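Local coordinates for flavohemoprotein (Vibrio cholerae O1 biovar El Tor, PDB 4EH1), which probably uses NAD(P)H and oxygen to convert nitric oxide to nitrate, its FAD-binding reductase domain, the part present here, feeding electrons to a heme-carrying globin domain, at residues 44-55 and 85-93. Sequence-based numbering, arbitrary orientation. Where two conformers were deposited one is given.
Sequences VTPEGSDYREIR and VSHYLHNNV. With FAD (flavin-adenine dinucleotide), chain C.
V85, on the first turn of helix 84-92, packs against two residues of strand 53-58: its CG2 lies 3.5 Å from E53 CB, and the same methyl touches the aliphatic root of R55. Because the R55 chain bends at chi2 (-62°), the guanidinium folds back over V85, with V85 CG2 3.7 Å above the guanidinium plane and offset toward the rim. V44 CB and both its methyls meet the CD2-CE2 side of the Y88 ring, CB to CE2 being 3.7 Å, while CG2 reaches V85 CG1 and CG1 reaches L89 CD2. With its CG anti to the backbone N (chi1 -178°), Y88 is directed at the loop; T45 C lies over one ring face, and P46 CA comes obliquely to CD1.

Strand 53-58 is an outermost strand of the six-stranded antiparallel sheet, the beta barrel of ferredoxin-reductase-type FAD domains; it pairs with strand 39-44, and V44 and E53 form a hydrogen-bonded pair. The helix N-terminus faces the FAD pyrophosphate: V85 N gives O1P a bond of 2.9 Å at 161°, and S86 binds O2P through both N and OG. From the strand side R55 NE also bonds O1P, at 2.8 Å, so helix and strand grip one phosphate oxygen together. R55 NH2 contacts with the phosphates are weak, but NH1 donates to I54 O close to the guanidinium plane and NH2 forms a salt bridge with E53 OE2, which limits rotation of the group. The positive charge and helix start would be expected to stabilise the anionic phosphate.

Beyond Y88 the packing thins. A water accepts from T45 N at 2.7 Å and also bonds Y88 OH, while exposed, poorly ordered E47 crosses N92 obliquely.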
# COMPACT_ATOMS: atom_id res chain seq x y z
N VAL A 44 5.80 13.13 -14.08
CA VAL A 44 5.76 11.85 -14.76
C VAL A 44 5.27 12.05 -16.17
O VAL A 44 4.88 13.15 -16.55
CB VAL A 44 4.80 10.87 -14.07
CG1 VAL A 44 5.40 10.36 -12.76
CG2 VAL A 44 3.44 11.53 -13.83
N THR A 45 5.29 10.96 -16.93
CA THR A 45 4.80 10.92 -18.29
C THR A 45 3.80 9.78 -18.35
O THR A 45 4.18 8.61 -18.39
CB THR A 45 5.94 10.62 -19.27
OG1 THR A 45 6.94 11.62 -19.10
CG2 THR A 45 5.43 10.62 -20.71
N PRO A 46 2.52 10.12 -18.33
CA PRO A 46 1.47 9.09 -18.28
C PRO A 46 1.41 8.21 -19.53
O PRO A 46 1.97 8.58 -20.57
CB PRO A 46 0.19 9.92 -18.09
CG PRO A 46 0.69 11.17 -17.35
CD PRO A 46 2.01 11.47 -18.02
N GLU A 47 0.76 7.05 -19.40
CA GLU A 47 0.65 6.06 -20.49
C GLU A 47 0.24 6.66 -21.85
O GLU A 47 0.61 6.13 -22.90
CB GLU A 47 -0.26 4.89 -20.07
CG GLU A 47 0.42 3.83 -19.20
CD GLU A 47 -0.32 2.48 -19.15
OE1 GLU A 47 0.13 1.52 -19.81
OE2 GLU A 47 -1.35 2.38 -18.43
N GLY A 48 -0.53 7.75 -21.81
CA GLY A 48 -0.71 8.61 -22.98
C GLY A 48 0.55 9.46 -23.10
O GLY A 48 0.61 10.60 -22.61
N SER A 49 1.55 8.90 -23.77
CA SER A 49 2.95 9.25 -23.51
C SER A 49 3.53 10.47 -24.21
O SER A 49 4.74 10.55 -24.38
CB SER A 49 3.85 8.03 -23.78
OG SER A 49 4.26 7.41 -22.57
N ASP A 50 2.70 11.44 -24.59
CA ASP A 50 3.26 12.60 -25.28
C ASP A 50 4.06 13.50 -24.33
O ASP A 50 5.27 13.67 -24.49
CB ASP A 50 2.21 13.41 -26.06
CG ASP A 50 0.79 12.88 -25.90
OD1 ASP A 50 0.30 12.23 -26.84
OD2 ASP A 50 0.17 13.14 -24.84
N TYR A 51 3.38 14.05 -23.32
CA TYR A 51 3.95 15.13 -22.54
C TYR A 51 4.07 14.79 -21.06
O TYR A 51 3.29 14.00 -20.54
CB TYR A 51 3.10 16.39 -22.70
CG TYR A 51 2.67 16.63 -24.14
CD1 TYR A 51 3.59 16.59 -25.18
CD2 TYR A 51 1.34 16.86 -24.45
CE1 TYR A 51 3.21 16.79 -26.49
CE2 TYR A 51 0.94 17.07 -25.77
CZ TYR A 51 1.88 17.03 -26.78
OH TYR A 51 1.50 17.23 -28.09
N ARG A 52 5.07 15.38 -20.41
CA ARG A 52 5.22 15.26 -18.97
C ARG A 52 4.18 16.12 -18.24
O ARG A 52 3.69 17.13 -18.76
CB ARG A 52 6.63 15.67 -18.55
CG ARG A 52 6.98 17.07 -18.97
CD ARG A 52 8.17 17.61 -18.22
NE ARG A 52 8.67 18.84 -18.82
CZ ARG A 52 9.70 19.55 -18.36
NH1 ARG A 52 10.35 19.14 -17.28
NH2 ARG A 52 10.08 20.65 -18.99
N GLU A 53 3.85 15.71 -17.03
CA GLU A 53 2.92 16.44 -16.19
C GLU A 53 3.54 16.60 -14.81
O GLU A 53 4.16 15.67 -14.28
CB GLU A 53 1.62 15.65 -16.06
CG GLU A 53 0.89 15.36 -17.37
CD GLU A 53 0.18 16.59 -17.94
OE1 GLU A 53 -0.07 16.60 -19.17
OE2 GLU A 53 -0.14 17.53 -17.18
N ILE A 54 3.37 17.77 -14.22
CA ILE A 54 3.92 18.09 -12.92
C ILE A 54 2.80 18.48 -11.95
O ILE A 54 1.92 19.28 -12.30
CB ILE A 54 4.96 19.24 -13.04
CG1 ILE A 54 6.09 18.83 -14.00
CG2 ILE A 54 5.52 19.58 -11.68
CD1 ILE A 54 6.92 19.99 -14.59
N ARG A 55 2.85 17.92 -10.75
CA ARG A 55 1.89 18.18 -9.69
C ARG A 55 2.60 18.38 -8.34
O ARG A 55 3.61 17.71 -8.03
CB ARG A 55 0.95 16.99 -9.51
CG ARG A 55 0.14 16.62 -10.78
CD ARG A 55 -0.80 17.74 -11.30
NE ARG A 55 -1.57 17.27 -12.46
CZ ARG A 55 -1.31 17.62 -13.72
NH1 ARG A 55 -0.31 18.45 -13.98
NH2 ARG A 55 -2.06 17.14 -14.71
N VAL A 85 -2.20 12.32 -13.27
CA VAL A 85 -1.01 12.03 -12.49
C VAL A 85 -1.33 11.14 -11.31
O VAL A 85 -0.58 10.18 -11.02
CB VAL A 85 -0.30 13.30 -12.00
CG1 VAL A 85 0.81 12.95 -10.98
CG2 VAL A 85 0.26 14.09 -13.19
N SER A 86 -2.44 11.44 -10.62
CA SER A 86 -2.80 10.64 -9.44
C SER A 86 -3.06 9.17 -9.83
O SER A 86 -2.63 8.26 -9.13
CB SER A 86 -3.98 11.23 -8.63
OG SER A 86 -5.17 11.38 -9.38
N HIS A 87 -3.70 8.96 -10.98
CA HIS A 87 -3.99 7.58 -11.38
C HIS A 87 -2.71 6.92 -11.86
O HIS A 87 -2.51 5.74 -11.67
CB HIS A 87 -5.11 7.51 -12.43
CG HIS A 87 -6.47 7.69 -11.84
ND1 HIS A 87 -7.38 6.66 -11.71
CD2 HIS A 87 -7.05 8.77 -11.26
CE1 HIS A 87 -8.47 7.10 -11.10
NE2 HIS A 87 -8.30 8.38 -10.83
N TYR A 88 -1.84 7.71 -12.46
CA TYR A 88 -0.61 7.14 -12.96
C TYR A 88 0.24 6.59 -11.82
O TYR A 88 0.77 5.50 -11.93
CB TYR A 88 0.18 8.17 -13.72
CG TYR A 88 1.44 7.59 -14.30
CD1 TYR A 88 1.39 6.74 -15.40
CD2 TYR A 88 2.67 7.87 -13.73
CE1 TYR A 88 2.53 6.20 -15.94
CE2 TYR A 88 3.85 7.33 -14.27
CZ TYR A 88 3.75 6.50 -15.38
OH TYR A 88 4.89 5.96 -15.93
N LEU A 89 0.37 7.38 -10.76
CA LEU A 89 1.11 7.01 -9.56
C LEU A 89 0.53 5.77 -8.89
O LEU A 89 1.28 4.82 -8.63
CB LEU A 89 1.10 8.17 -8.56
CG LEU A 89 1.95 9.36 -9.01
CD1 LEU A 89 1.83 10.49 -8.01
CD2 LEU A 89 3.42 8.94 -9.23
N HIS A 90 -0.78 5.81 -8.59
CA HIS A 90 -1.49 4.66 -8.04
C HIS A 90 -1.34 3.40 -8.91
O HIS A 90 -0.96 2.35 -8.42
CB HIS A 90 -3.00 4.98 -7.85
CG HIS A 90 -3.32 5.72 -6.59
ND1 HIS A 90 -4.06 5.16 -5.57
CD2 HIS A 90 -2.99 6.97 -6.17
CE1 HIS A 90 -4.17 6.03 -4.58
NE2 HIS A 90 -3.53 7.14 -4.92
N ASN A 91 -1.59 3.52 -10.21
CA ASN A 91 -1.66 2.32 -11.05
C ASN A 91 -0.36 1.83 -11.64
O ASN A 91 -0.23 0.65 -11.91
CB ASN A 91 -2.66 2.52 -12.20
CG ASN A 91 -4.08 2.73 -11.69
OD1 ASN A 91 -4.44 2.23 -10.63
ND2 ASN A 91 -4.88 3.48 -12.44
N ASN A 92 0.60 2.72 -11.88
CA ASN A 92 1.75 2.36 -12.70
C ASN A 92 3.08 2.46 -11.97
O ASN A 92 4.03 1.80 -12.34
CB ASN A 92 1.85 3.28 -13.93
CG ASN A 92 0.68 3.10 -14.89
OD1 ASN A 92 0.82 2.54 -15.97
ND2 ASN A 92 -0.48 3.59 -14.49
N VAL A 93 3.17 3.33 -10.98
CA VAL A 93 4.44 3.55 -10.34
C VAL A 93 4.62 2.59 -9.14
O VAL A 93 4.09 2.84 -8.06
CB VAL A 93 4.60 5.01 -9.91
CG1 VAL A 93 5.94 5.20 -9.17
CG2 VAL A 93 4.46 5.93 -11.14
PA FAD C . -5.83 16.17 -13.33
O1A FAD C . -5.03 17.36 -13.26
O2A FAD C . -5.76 15.28 -14.44
O5B FAD C . -7.30 16.61 -13.24
C5B FAD C . -7.68 17.74 -12.49
C4B FAD C . -9.18 17.92 -12.38
O4B FAD C . -9.74 18.38 -13.59
C3B FAD C . -9.83 16.61 -12.07
O3B FAD C . -10.93 16.85 -11.23
C2B FAD C . -10.31 16.13 -13.39
O2B FAD C . -11.45 15.36 -13.16
C1B FAD C . -10.58 17.40 -14.14
N9A FAD C . -10.25 17.20 -15.55
C8A FAD C . -9.15 16.66 -16.03
N7A FAD C . -9.18 16.62 -17.36
C5A FAD C . -10.33 17.13 -17.74
C6A FAD C . -10.98 17.37 -19.02
N6A FAD C . -10.40 17.04 -20.18
N1A FAD C . -12.19 17.91 -18.97
C2A FAD C . -12.76 18.24 -17.83
N3A FAD C . -12.23 18.05 -16.65
C4A FAD C . -11.03 17.50 -16.54
N1 FAD C . -2.82 16.07 -3.89
C2 FAD C . -2.63 15.01 -3.12
O2 FAD C . -3.13 13.96 -3.45
N3 FAD C . -1.89 15.02 -2.02
C4 FAD C . -1.30 16.09 -1.60
O4 FAD C . -0.64 16.04 -0.59
C4X FAD C . -1.47 17.32 -2.38
N5 FAD C . -0.92 18.46 -2.02
C5X FAD C . -1.10 19.55 -2.73
C6 FAD C . -0.50 20.70 -2.31
C7 FAD C . -0.67 21.85 -3.02
C7M FAD C . -0.03 23.10 -2.56
C8 FAD C . -1.47 21.85 -4.23
C8M FAD C . -1.61 23.12 -4.98
C9 FAD C . -2.07 20.70 -4.66
C9A FAD C . -1.91 19.55 -3.95
N10 FAD C . -2.51 18.37 -4.36
C10 FAD C . -2.30 17.24 -3.58
C1' FAD C . -3.29 18.32 -5.59
C2' FAD C . -2.47 17.66 -6.70
O2' FAD C . -1.32 18.39 -7.05
C3' FAD C . -3.18 17.45 -8.02
O3' FAD C . -3.78 18.63 -8.47
C4' FAD C . -4.14 16.28 -8.06
O4' FAD C . -3.44 15.12 -7.67
C5' FAD C . -4.81 16.07 -9.41
O5' FAD C . -3.93 15.79 -10.45
P FAD C . -4.23 14.77 -11.57
O1P FAD C . -3.20 14.94 -12.54
O2P FAD C . -4.40 13.50 -10.97
O3P FAD C . -5.59 15.27 -12.09
O HOH W 1 6.65 8.71 -16.28